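Local coordinates for 2-dehydropantoate 2-reductase (Porphyromonas gingivalis, PDB 2QYT), which probably catalyses the NADPH-dependent reduction of ketopantoate to pantoate, the second step in making pantoate for pantothenate biosynthesis, at residues A[12-17]-A[104-109]; A[23-28]-A[56-61]; A[41-46]-A[79-84]; A[50-55]-A[72-77]; A[111-116]-A[128-133]. All coordinates share one frame; numbering follows the deposited sequence.

Contact 1: residues A[12-17]-A[104-109]; sequences AVFGLG and RPMIGQ. With EDO (1,2-ethanediol), chain G; SO4 (sulfate ion), chain C; SO4 (sulfate ion), chain E.
Ala12 and Phe14, two residues of strand 9-14 that face the same way, receive the side chain of Met106, here selenomethionine, from the 3-10 turn 104-106 after helix 96-103. The Met106 chain leaves its backbone with CG opposite the carbonyl carbon (chi1 -61°), runs straight through chi2 and then folds at chi3 (-64°). Extension carries SE across to the methyl of Ala12, with SE and CB 3.7 Å apart, while the final bend swings the methyl toward the Phe14 ring. There the touch is looser and oblique: CE of Met106 lies 4.2 Å from CD1 of Phe14. The Phe14 ring also meets Phe89, and residues of helix 96-103 pack on it.

Past Phe14 the strand opens into a glycine-rich turn whose pattern, Gly15, Gly17 and Gly20, resembles the dinucleotide-binding loop of Rossmann domains. Leu16 N gives a 2.7 Å hydrogen bond to O1 of one sulfate. Gly17 N bonds ethanediol O1 at 2.9 Å and makes a weak bond to O4 of a second sulfate, an oxygen that also comes within 3.3 Å of the CA of Gly15. The chemistry thus changes along the segment: Met106 packs on its apolar flank through van der Waals contacts, whereas the loop beyond offers backbone amides to anions, consistent with a site for cofactor phosphate.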
# COMPACT_ATOMS: atom_id res chain seq x y z
N ALA A 12 12.46 2.58 8.55
CA ALA A 12 11.82 3.88 8.52
C ALA A 12 10.42 3.81 7.89
O ALA A 12 10.18 3.04 6.96
CB ALA A 12 12.66 4.83 7.77
N VAL A 13 9.51 4.63 8.41
CA VAL A 13 8.19 4.75 7.84
C VAL A 13 8.04 6.15 7.29
O VAL A 13 8.06 7.09 8.05
CB VAL A 13 7.05 4.39 8.85
CG1 VAL A 13 5.71 4.30 8.13
CG2 VAL A 13 7.33 3.05 9.46
N PHE A 14 7.85 6.25 5.97
CA PHE A 14 7.72 7.52 5.29
C PHE A 14 6.24 7.76 4.98
O PHE A 14 5.68 7.16 4.07
CB PHE A 14 8.55 7.48 3.98
CG PHE A 14 8.62 8.82 3.26
CD1 PHE A 14 9.38 9.86 3.77
CD2 PHE A 14 7.94 9.01 2.06
CE1 PHE A 14 9.48 11.07 3.12
CE2 PHE A 14 8.00 10.24 1.41
CZ PHE A 14 8.78 11.27 1.94
N GLY A 15 5.62 8.66 5.75
CA GLY A 15 4.20 8.99 5.64
C GLY A 15 3.55 8.27 6.80
O GLY A 15 3.65 7.05 6.87
N LEU A 16 2.98 8.99 7.75
CA LEU A 16 2.32 8.35 8.90
C LEU A 16 0.79 8.52 8.89
O LEU A 16 0.22 8.94 9.88
CB LEU A 16 2.84 8.87 10.26
CG LEU A 16 3.99 8.31 11.07
CD1 LEU A 16 3.92 8.89 12.49
CD2 LEU A 16 4.22 6.79 11.12
N GLY A 17 0.13 8.16 7.80
CA GLY A 17 -1.33 8.19 7.79
C GLY A 17 -1.78 6.84 8.32
O GLY A 17 -1.04 6.17 9.08
N ARG A 104 15.93 9.61 -0.42
CA ARG A 104 17.33 9.26 -0.72
C ARG A 104 18.31 9.31 0.49
O ARG A 104 19.18 8.40 0.63
CB ARG A 104 17.90 10.09 -1.90
CG ARG A 104 17.56 9.53 -3.28
CD ARG A 104 18.40 10.17 -4.40
NE ARG A 104 18.02 9.64 -5.72
CZ ARG A 104 18.48 8.48 -6.19
NH1 ARG A 104 18.12 8.06 -7.38
NH2 ARG A 104 19.30 7.74 -5.44
N PRO A 105 18.21 10.34 1.34
CA PRO A 105 19.09 10.31 2.53
C PRO A 105 18.93 9.07 3.41
O PRO A 105 19.79 8.81 4.23
CB PRO A 105 18.73 11.59 3.29
CG PRO A 105 18.24 12.52 2.25
CD PRO A 105 17.43 11.59 1.30
N MSE A 106 17.86 8.30 3.24
CA MSE A 106 17.73 7.09 4.01
C MSE A 106 18.19 5.83 3.28
O MSE A 106 18.15 4.75 3.84
CB MSE A 106 16.29 6.92 4.55
CG MSE A 106 15.89 8.09 5.49
SE MSE A 106 14.14 7.88 6.22
CE MSE A 106 13.10 7.98 4.53
N ILE A 107 18.61 5.97 2.03
CA ILE A 107 18.91 4.80 1.23
C ILE A 107 20.40 4.56 1.30
O ILE A 107 21.20 5.45 0.94
CB ILE A 107 18.44 4.97 -0.26
CG1 ILE A 107 16.91 5.03 -0.31
CG2 ILE A 107 18.98 3.87 -1.16
CD1 ILE A 107 16.38 5.37 -1.67
N GLY A 108 20.79 3.39 1.81
CA GLY A 108 22.19 3.05 1.78
C GLY A 108 22.29 1.75 1.01
O GLY A 108 21.38 1.43 0.23
N GLN A 109 23.37 1.00 1.30
CA GLN A 109 23.77 -0.26 0.66
C GLN A 109 22.71 -1.32 0.76
O GLN A 109 22.29 -1.87 -0.25
CB GLN A 109 25.10 -0.82 1.24
CG GLN A 109 25.17 -2.39 1.35
CD GLN A 109 26.57 -3.00 1.59
OE1 GLN A 109 27.45 -2.42 2.27
NE2 GLN A 109 26.77 -4.22 1.06
C1 EDO G . -0.62 5.71 4.71
O1 EDO G . 0.32 6.28 5.62
C2 EDO G . -1.96 6.47 4.74
O2 EDO G . -2.99 5.51 4.54
S SO4 C . 2.26 12.76 7.78
O1 SO4 C . 2.56 11.52 8.46
O2 SO4 C . 0.83 12.71 7.45
O3 SO4 C . 2.51 13.92 8.63
O4 SO4 C . 3.08 12.80 6.55
S SO4 E . 0.17 10.41 4.35
O1 SO4 E . -0.30 11.20 5.48
O2 SO4 E . -0.97 9.81 3.64
O3 SO4 E . 0.96 11.30 3.50
O4 SO4 E . 1.02 9.32 4.80

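Contact 2: residues A[23-28]-A[56-61]; sequences YGAMLA and GGLRVV
A single methyl, that of Ala25 on helix 18-33, meets two residues of strand 58-61. The strand is reached through Gly56, whose positive phi leads out of helix 46-55, and through the extended Gly57. Leu58 comes next, pointing at the helix; with chi1 at 176° and chi2 at 61° its CD2 branch approaches Ala25, though only to 4.5 Å from CD2 to CB. The same CD2 also meets Leu16, and CB lies against Trp42. At Arg59 the alternation of the strand turns the side chain away from the helix, and its guanidinium forms a salt bridge with Asp66. Val60 faces inward again. Its CG1 stands opposite the backbone N (chi1 -178°), which leaves CG2 as the branch in contact, 3.7 Å from CB of Ala25. Phe67 and Ala69 of strand 66-69 also touch Ala25, so the methyl is set against two neighbouring strands of the mixed sheet.

Contacts made wholly of aliphatic carbon have no directional bond to fix their register. At this point helix and strand meet by shape alone: a small residue lets the strand approach until the CA atoms of Ala25 and Leu58 are 6.7 Å apart, and burial of branched side chains supplies adhesion.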
# COMPACT_ATOMS: atom_id res chain seq x y z
N TYR A 23 1.30 0.49 10.77
CA TYR A 23 2.43 -0.47 10.75
C TYR A 23 3.65 0.07 11.45
O TYR A 23 4.35 -0.66 12.14
CB TYR A 23 2.71 -0.99 9.34
CG TYR A 23 1.54 -1.79 8.81
CD1 TYR A 23 1.24 -3.06 9.35
CD2 TYR A 23 0.71 -1.29 7.80
CE1 TYR A 23 0.17 -3.81 8.90
CE2 TYR A 23 -0.37 -2.06 7.32
CZ TYR A 23 -0.63 -3.30 7.86
OH TYR A 23 -1.67 -4.04 7.37
N GLY A 24 3.86 1.38 11.35
CA GLY A 24 4.92 2.03 12.15
C GLY A 24 4.72 1.90 13.66
O GLY A 24 5.67 1.66 14.41
N ALA A 25 3.47 2.03 14.11
CA ALA A 25 3.16 1.86 15.53
C ALA A 25 3.45 0.42 16.00
O ALA A 25 4.03 0.22 17.06
CB ALA A 25 1.69 2.24 15.80
N MSE A 26 3.01 -0.58 15.25
CA MSE A 26 3.24 -1.97 15.64
C MSE A 26 4.73 -2.26 15.69
O MSE A 26 5.21 -2.92 16.63
CB MSE A 26 2.55 -2.93 14.68
CG MSE A 26 1.00 -2.79 14.67
SE MSE A 26 0.21 -3.33 16.41
CE MSE A 26 0.28 -5.26 16.13
N LEU A 27 5.45 -1.79 14.68
CA LEU A 27 6.93 -1.96 14.71
C LEU A 27 7.56 -1.27 15.90
O LEU A 27 8.43 -1.87 16.56
CB LEU A 27 7.59 -1.47 13.40
CG LEU A 27 7.17 -2.37 12.19
CD1 LEU A 27 7.53 -1.64 10.83
CD2 LEU A 27 7.87 -3.72 12.36
N ALA A 28 7.18 -0.02 16.18
CA ALA A 28 7.74 0.69 17.36
C ALA A 28 7.45 0.01 18.69
O ALA A 28 8.26 0.07 19.60
CB ALA A 28 7.19 2.12 17.40
N GLY A 56 4.73 12.23 23.07
CA GLY A 56 5.80 11.23 23.07
C GLY A 56 5.45 9.95 22.30
O GLY A 56 6.07 8.90 22.50
N GLY A 57 4.47 10.00 21.40
CA GLY A 57 4.24 8.82 20.58
C GLY A 57 3.03 8.97 19.70
O GLY A 57 2.33 9.98 19.79
N LEU A 58 2.78 7.96 18.88
CA LEU A 58 1.60 7.93 18.02
C LEU A 58 0.54 7.05 18.68
O LEU A 58 0.81 5.90 19.06
CB LEU A 58 1.94 7.34 16.63
CG LEU A 58 0.80 7.13 15.62
CD1 LEU A 58 0.09 8.43 15.26
CD2 LEU A 58 1.37 6.46 14.36
N ARG A 59 -0.66 7.61 18.80
CA ARG A 59 -1.81 6.89 19.34
C ARG A 59 -2.62 6.12 18.28
O ARG A 59 -2.91 6.65 17.20
CB ARG A 59 -2.73 7.85 20.12
CG ARG A 59 -3.84 7.10 20.85
CD ARG A 59 -4.67 8.06 21.67
NE ARG A 59 -5.81 7.42 22.36
CZ ARG A 59 -6.75 8.09 23.02
NH1 ARG A 59 -6.69 9.43 23.10
NH2 ARG A 59 -7.75 7.42 23.62
N VAL A 60 -3.00 4.87 18.61
CA VAL A 60 -3.79 4.04 17.72
C VAL A 60 -5.00 3.48 18.50
O VAL A 60 -4.84 2.91 19.59
CB VAL A 60 -2.96 2.88 17.12
CG1 VAL A 60 -3.82 2.06 16.16
CG2 VAL A 60 -1.76 3.41 16.38
N VAL A 61 -6.19 3.73 17.95
CA VAL A 61 -7.45 3.21 18.50
C VAL A 61 -8.12 2.29 17.49
O VAL A 61 -8.20 2.57 16.30
CB VAL A 61 -8.42 4.33 19.07
CG1 VAL A 61 -7.73 5.22 20.09
CG2 VAL A 61 -9.03 5.22 17.94

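Contact 3: residues A[41-46]-A[79-84]; sequences SWIARG and AEVGTV. With SO4 (sulfate ion), chain C; EDO (1,2-ethanediol), chain H.
Val81 sets its two methyls against alternate residues of strand 38-43, Ser41 and Ile43. Its CG1 lies opposite the backbone N (chi1 179°) and comes up to Ser41, standing 3.7 Å from that residue's CB and about as far from its OG. The other branch, CG2, reaches along the strand: it meets CD1 of Ile43 at 3.7 Å while remaining near the CB of Ser41. Ile43 does not aim straight at the helix from its backbone. A fold at chi2 (-64°) turns CD1 that way, and the Ile43 and Val81 side chains pass each other at a slant. With CB and OG equally close to CG1, the serine meets the valine by van der Waals contact.

Farther along, where the strand has ended, the chemistry becomes polar. Arg45 N makes a nearly straight hydrogen bond to sulfate O3, 2.7 Å long at 168°, and the Arg45 side chain skirts the same anion, its CG 3.6 Å from O3. The guanidinium is turned obliquely to sulfate O4.

In the fold, residues 79-81 form a short, weakly bonded helix between strands 73-75 and 86-89, the crossover from one half of the parallel sheet to the other. An anion held just after the second strand is consistent with the place where NADP-dependent Rossmann domains commonly recognise the adenosine 2'-phosphate.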
# COMPACT_ATOMS: atom_id res chain seq x y z
N SER A 41 11.99 4.47 12.90
CA SER A 41 11.86 5.91 12.69
C SER A 41 10.66 6.21 11.85
O SER A 41 10.25 5.37 11.05
CB SER A 41 13.15 6.43 12.04
OG SER A 41 14.27 5.98 12.83
N TRP A 42 10.10 7.40 12.06
CA TRP A 42 8.91 7.87 11.38
C TRP A 42 9.16 9.20 10.75
O TRP A 42 9.78 10.07 11.35
CB TRP A 42 7.76 8.05 12.37
CG TRP A 42 7.32 6.80 13.04
CD1 TRP A 42 7.57 5.50 12.64
CD2 TRP A 42 6.53 6.70 14.23
NE1 TRP A 42 6.98 4.61 13.53
CE2 TRP A 42 6.36 5.32 14.52
CE3 TRP A 42 5.99 7.65 15.10
CZ2 TRP A 42 5.65 4.86 15.64
CZ3 TRP A 42 5.29 7.20 16.21
CH2 TRP A 42 5.12 5.82 16.47
N ILE A 43 8.68 9.37 9.52
CA ILE A 43 8.73 10.68 8.91
C ILE A 43 7.32 11.20 8.86
O ILE A 43 6.51 10.64 8.18
CB ILE A 43 9.34 10.65 7.49
CG1 ILE A 43 10.73 9.96 7.52
CG2 ILE A 43 9.31 12.07 6.82
CD1 ILE A 43 11.87 10.70 8.36
N ALA A 44 7.04 12.28 9.57
CA ALA A 44 5.70 12.82 9.66
C ALA A 44 5.92 14.29 9.62
O ALA A 44 7.05 14.73 9.79
CB ALA A 44 5.07 12.45 10.97
N ARG A 45 4.87 15.08 9.39
CA ARG A 45 5.05 16.52 9.35
C ARG A 45 3.95 17.31 9.98
O ARG A 45 2.90 16.76 10.37
CB ARG A 45 5.31 16.99 7.93
CG ARG A 45 4.41 16.40 6.84
CD ARG A 45 5.17 16.53 5.51
NE ARG A 45 5.67 15.24 5.02
CZ ARG A 45 6.95 14.83 5.00
NH1 ARG A 45 7.97 15.61 5.42
NH2 ARG A 45 7.22 13.61 4.49
N GLY A 46 4.23 18.61 10.13
CA GLY A 46 3.26 19.58 10.64
C GLY A 46 2.67 19.29 12.00
O GLY A 46 3.40 18.92 12.94
N ALA A 79 17.04 13.10 6.47
CA ALA A 79 18.48 13.13 6.62
C ALA A 79 18.88 12.98 8.10
O ALA A 79 20.03 12.59 8.42
CB ALA A 79 19.04 14.43 6.03
N GLU A 80 17.97 13.35 9.00
CA GLU A 80 18.19 13.13 10.43
C GLU A 80 18.08 11.63 10.80
O GLU A 80 18.74 11.17 11.75
CB GLU A 80 17.22 13.95 11.27
CG GLU A 80 17.59 15.43 11.37
CD GLU A 80 16.42 16.26 11.95
OE1 GLU A 80 15.45 15.65 12.48
OE2 GLU A 80 16.48 17.50 11.84
N VAL A 81 17.30 10.88 10.04
CA VAL A 81 17.25 9.43 10.22
C VAL A 81 18.56 8.74 9.72
O VAL A 81 19.14 7.90 10.45
CB VAL A 81 15.98 8.85 9.62
CG1 VAL A 81 15.91 7.31 9.77
CG2 VAL A 81 14.78 9.49 10.24
N GLY A 82 19.06 9.07 8.53
CA GLY A 82 20.25 8.37 8.00
C GLY A 82 19.83 7.06 7.36
O GLY A 82 18.62 6.77 7.22
N THR A 83 20.80 6.31 6.86
CA THR A 83 20.45 5.12 6.08
C THR A 83 19.80 4.06 6.98
O THR A 83 20.10 3.98 8.18
CB THR A 83 21.69 4.53 5.42
OG1 THR A 83 22.55 4.13 6.46
CG2 THR A 83 22.43 5.60 4.53
N VAL A 84 18.90 3.25 6.41
CA VAL A 84 18.18 2.22 7.17
C VAL A 84 18.16 0.91 6.37
O VAL A 84 18.60 0.84 5.20
CB VAL A 84 16.69 2.65 7.49
CG1 VAL A 84 16.64 3.93 8.36
CG2 VAL A 84 15.93 2.90 6.23
S SO4 C . 2.26 12.76 7.78
O1 SO4 C . 2.56 11.52 8.46
O2 SO4 C . 0.83 12.71 7.45
O3 SO4 C . 2.51 13.92 8.63
O4 SO4 C . 3.08 12.80 6.55
C1 EDO H . 25.54 1.83 3.35
O1 EDO H . 25.29 2.98 2.50
C2 EDO H . 24.88 1.86 4.73
O2 EDO H . 25.27 3.04 5.43

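Contact 4: residues A[50-55]-A[72-77]; sequences EAIRAA and TCVTDN
Val74, Arg53 and Ile52 account for most of the surface lost where residues 50-55 of helix 46-55 lie over strand 73-75, their axes at 146°. Val74 is the central member. With CG1 placed between the backbone N and the carbonyl carbon (chi1 64°), both of its methyls face the helix. Ile52 comes down on them with its CG2 branch, 4.0 Å from CG1 of Val74 and scarcely farther from CG2, while Leu49 of the same helix and Trp42 of the neighbouring strand also pack on the valine.

Arg53 works differently. Its chain bends at chi2 and again at chi3, laying CG and CD past the valine methyl, with CG 4.1 Å from CG1 of Val74. The guanidinium ends over the strand backbone, tilted, where NH1 gives a weak hydrogen bond to Val74 O, 3.1 Å long but bent to 130°. NH1 also stands 3.7 Å from CA of Thr75, whose hydroxyl is engaged by Glu80 and accepts from Asn77 N in an ST turn. Arg53 NH2 forms a long salt bridge with Glu50 OE2, 3.7 Å.

Arginine here serves largely through its methylenes, which extend the apolar cover of Val74 toward solvent. The polar end has one weak, bent bond and one long salt bridge, with the Asp76 carboxylate near but not in contact, so it probably adds modestly to the hydrophobic packing.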
# COMPACT_ATOMS: atom_id res chain seq x y z
N GLU A 50 3.94 17.47 15.25
CA GLU A 50 3.96 18.16 16.55
C GLU A 50 3.16 17.45 17.68
O GLU A 50 3.62 17.43 18.84
CB GLU A 50 3.60 19.65 16.43
CG GLU A 50 4.77 20.48 15.77
CD GLU A 50 6.21 20.22 16.40
OE1 GLU A 50 6.34 20.38 17.66
OE2 GLU A 50 7.19 19.85 15.66
N ALA A 51 2.00 16.87 17.34
CA ALA A 51 1.18 16.17 18.32
C ALA A 51 1.86 14.88 18.80
O ALA A 51 1.75 14.50 19.96
CB ALA A 51 -0.17 15.84 17.74
N ILE A 52 2.51 14.18 17.88
CA ILE A 52 3.31 12.98 18.18
C ILE A 52 4.42 13.36 19.16
O ILE A 52 4.54 12.70 20.18
CB ILE A 52 3.88 12.35 16.92
CG1 ILE A 52 2.72 11.83 16.06
CG2 ILE A 52 4.87 11.23 17.22
CD1 ILE A 52 3.15 11.28 14.75
N ARG A 53 5.16 14.44 18.89
CA ARG A 53 6.28 14.80 19.78
C ARG A 53 5.77 15.17 21.17
O ARG A 53 6.42 14.87 22.17
CB ARG A 53 7.23 15.89 19.20
CG ARG A 53 7.78 15.50 17.80
CD ARG A 53 9.28 15.71 17.50
NE ARG A 53 9.48 16.86 16.64
CZ ARG A 53 10.40 17.02 15.69
NH1 ARG A 53 11.32 16.10 15.38
NH2 ARG A 53 10.38 18.16 15.03
N ALA A 54 4.64 15.86 21.23
CA ALA A 54 4.06 16.28 22.51
C ALA A 54 3.53 15.10 23.34
O ALA A 54 3.67 15.08 24.58
CB ALA A 54 2.96 17.34 22.29
N ALA A 55 2.91 14.13 22.67
CA ALA A 55 2.41 12.94 23.36
C ALA A 55 3.57 11.98 23.65
O ALA A 55 3.41 11.02 24.39
CB ALA A 55 1.32 12.23 22.54
N THR A 72 11.75 5.19 17.93
CA THR A 72 13.15 5.55 18.21
C THR A 72 13.32 6.99 17.79
O THR A 72 13.98 7.75 18.46
CB THR A 72 14.14 4.67 17.42
OG1 THR A 72 13.74 3.32 17.59
CG2 THR A 72 15.66 4.85 17.93
N CYS A 73 12.73 7.34 16.65
CA CYS A 73 12.97 8.67 16.14
C CYS A 73 11.74 9.05 15.33
O CYS A 73 11.17 8.22 14.64
CB CYS A 73 14.28 8.69 15.31
SG CYS A 73 14.56 10.19 14.34
N VAL A 74 11.32 10.31 15.48
CA VAL A 74 10.25 10.85 14.64
C VAL A 74 10.66 12.27 14.25
O VAL A 74 11.13 13.05 15.08
CB VAL A 74 8.83 10.83 15.31
CG1 VAL A 74 8.82 11.76 16.58
CG2 VAL A 74 7.75 11.33 14.31
N THR A 75 10.47 12.59 12.97
CA THR A 75 10.99 13.84 12.43
C THR A 75 10.31 14.14 11.09
O THR A 75 9.67 13.25 10.55
CB THR A 75 12.57 13.83 12.32
OG1 THR A 75 12.99 15.06 11.78
CG2 THR A 75 13.13 12.70 11.41
N ASP A 76 10.41 15.38 10.58
CA ASP A 76 10.00 15.69 9.19
C ASP A 76 11.18 15.65 8.24
O ASP A 76 11.03 15.95 7.08
CB ASP A 76 9.24 17.04 9.06
CG ASP A 76 9.98 18.19 9.67
OD1 ASP A 76 11.13 18.01 10.11
OD2 ASP A 76 9.40 19.30 9.71
N ASN A 77 12.36 15.29 8.75
CA ASN A 77 13.60 15.34 7.94
C ASN A 77 14.33 13.99 7.79
O ASN A 77 15.05 13.58 8.69
CB ASN A 77 14.54 16.36 8.53
CG ASN A 77 15.67 16.78 7.56
OD1 ASN A 77 16.02 16.08 6.58
ND2 ASN A 77 16.26 17.92 7.86

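Contact 5: residues A[111-116]-A[128-133]; sequences TKILPL and TYLPDT
Ile113 holds CG1 opposite its carbonyl carbon (chi1 -56°) and runs on nearly straight through chi2, which sends CD1 out from strand 111-115 to Leu130. Leu130 has a matching first torsion (chi1 -62°) and presents its CD1 branch. The two methyls meet with 3.7 Å between CD1 of Ile113 and CD1 of Leu130; the side chains cross at about a right angle, and the CD1 methyls are where they touch. Met126 of helix 122-126 also packs on Ile113, and Ile107 lies beside the same methyl.

Strand 111-115 is one of the two end strands of the parallel sheet of the Rossmann-like domain. The chain leaves it through helix 122-126 and the irregular segment 128-133, then returns alongside: the backbone of Ile113 is hydrogen-bonded to both Val134 and Trp136, just beyond Thr133.

Lys112 takes up this returning chain in another way. The bend at chi2 (-65°) brings its side chain beyond the oxygen end of the Thr133 carbonyl, with CD 3.3 Å and CE 3.4 Å from that oxygen, while the bend at chi4 directs NZ. These are carbon-to-oxygen contacts; the CE methylene, next to the ammonium group, may be polarised enough to make its approach mildly favourable. The ammonium itself has other partners, for NZ forms a salt bridge with Asp173 and a hydrogen bond to Asn110 O.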
# COMPACT_ATOMS: atom_id res chain seq x y z
N THR A 111 19.54 -1.08 1.73
CA THR A 111 18.16 -0.60 1.88
C THR A 111 17.22 -1.23 0.90
O THR A 111 17.54 -1.34 -0.29
CB THR A 111 18.04 0.92 1.78
OG1 THR A 111 18.97 1.51 2.66
CG2 THR A 111 16.61 1.40 2.16
N LYS A 112 16.06 -1.65 1.41
CA LYS A 112 14.94 -2.15 0.60
C LYS A 112 13.72 -1.27 0.88
O LYS A 112 13.45 -0.92 2.02
CB LYS A 112 14.60 -3.61 0.90
CG LYS A 112 15.79 -4.60 0.79
CD LYS A 112 16.27 -4.67 -0.66
CE LYS A 112 17.38 -5.66 -0.86
NZ LYS A 112 18.58 -5.28 -0.14
N ILE A 113 13.03 -0.89 -0.19
CA ILE A 113 11.93 0.01 -0.11
C ILE A 113 10.69 -0.78 -0.48
O ILE A 113 10.70 -1.51 -1.49
CB ILE A 113 12.10 1.21 -1.07
CG1 ILE A 113 13.43 1.94 -0.80
CG2 ILE A 113 10.96 2.18 -0.93
CD1 ILE A 113 13.80 2.89 -1.87
N LEU A 114 9.66 -0.62 0.36
CA LEU A 114 8.34 -1.22 0.20
C LEU A 114 7.26 -0.14 0.03
O LEU A 114 6.83 0.44 1.01
CB LEU A 114 7.97 -2.02 1.45
CG LEU A 114 7.92 -3.54 1.37
CD1 LEU A 114 7.39 -4.20 2.65
CD2 LEU A 114 7.03 -3.87 0.18
N PRO A 115 6.79 0.09 -1.21
CA PRO A 115 5.64 0.96 -1.34
C PRO A 115 4.38 0.18 -0.96
O PRO A 115 4.13 -0.92 -1.49
CB PRO A 115 5.63 1.32 -2.86
CG PRO A 115 6.84 0.63 -3.47
CD PRO A 115 7.23 -0.45 -2.51
N LEU A 116 3.60 0.72 -0.04
CA LEU A 116 2.38 0.04 0.37
C LEU A 116 1.10 0.68 -0.20
O LEU A 116 -0.02 0.28 0.13
CB LEU A 116 2.34 -0.14 1.90
CG LEU A 116 3.58 -0.85 2.50
CD1 LEU A 116 3.60 -0.74 4.01
CD2 LEU A 116 3.71 -2.35 2.00
N THR A 128 12.41 3.36 -11.44
CA THR A 128 12.93 4.12 -12.57
C THR A 128 14.34 4.59 -12.20
O THR A 128 15.27 4.39 -12.96
CB THR A 128 11.99 5.30 -12.93
OG1 THR A 128 10.80 4.76 -13.48
CG2 THR A 128 12.59 6.18 -13.96
N TYR A 129 14.50 5.16 -11.01
CA TYR A 129 15.79 5.74 -10.68
C TYR A 129 16.60 4.97 -9.65
O TYR A 129 17.73 5.36 -9.35
CB TYR A 129 15.65 7.18 -10.20
CG TYR A 129 14.86 8.10 -11.11
CD1 TYR A 129 15.42 8.62 -12.28
CD2 TYR A 129 13.56 8.46 -10.77
CE1 TYR A 129 14.70 9.48 -13.08
CE2 TYR A 129 12.84 9.31 -11.57
CZ TYR A 129 13.40 9.82 -12.70
OH TYR A 129 12.61 10.67 -13.48
N LEU A 130 16.01 3.87 -9.14
CA LEU A 130 16.65 3.03 -8.11
C LEU A 130 16.91 1.64 -8.67
O LEU A 130 16.16 1.20 -9.52
CB LEU A 130 15.75 2.93 -6.87
CG LEU A 130 15.52 4.31 -6.24
CD1 LEU A 130 14.34 4.35 -5.28
CD2 LEU A 130 16.90 4.86 -5.61
N PRO A 131 17.96 0.92 -8.19
CA PRO A 131 18.18 -0.52 -8.60
C PRO A 131 16.96 -1.39 -8.38
O PRO A 131 16.18 -1.15 -7.42
CB PRO A 131 19.31 -0.96 -7.67
CG PRO A 131 20.11 0.35 -7.41
CD PRO A 131 18.99 1.39 -7.23
N ASP A 132 16.74 -2.39 -9.26
CA ASP A 132 15.49 -3.26 -9.14
C ASP A 132 15.48 -3.98 -7.86
O ASP A 132 14.45 -4.44 -7.37
CB ASP A 132 15.45 -4.46 -10.12
CG ASP A 132 15.70 -4.08 -11.52
OD1 ASP A 132 16.83 -3.55 -11.80
OD2 ASP A 132 14.76 -4.37 -12.31
N THR A 133 16.69 -4.18 -7.37
CA THR A 133 16.98 -4.99 -6.24
C THR A 133 16.55 -4.22 -4.97
O THR A 133 16.22 -4.83 -3.97
CB THR A 133 18.48 -5.33 -6.34
OG1 THR A 133 18.66 -6.76 -6.40
CG2 THR A 133 19.36 -4.61 -5.30

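Contacts 1, 3, 4 and 5 all draw on the parallel sheet, whose neighbouring strands 9-14, 38-43 and 73-75 belong to contacts 1, 3 and 4; contact 5 lies at the opposite border. Contact 2 instead sets helix 18-33 against the mixed sheet. Contacts 1, 2 and 3 are buried and apolar where their segments meet, whereas contacts 4 and 5 are partly exposed and bring in arginine and lysine chains beside their aliphatic pairs. One sulfate links contacts 1 and 3 through Leu16 N and Arg45 N. Ile52 reaches both Leu16 and Leu58, tying contact 4 to contacts 1 and 2; contacts 4 and 5 lie about 25 Å apart, centre to centre.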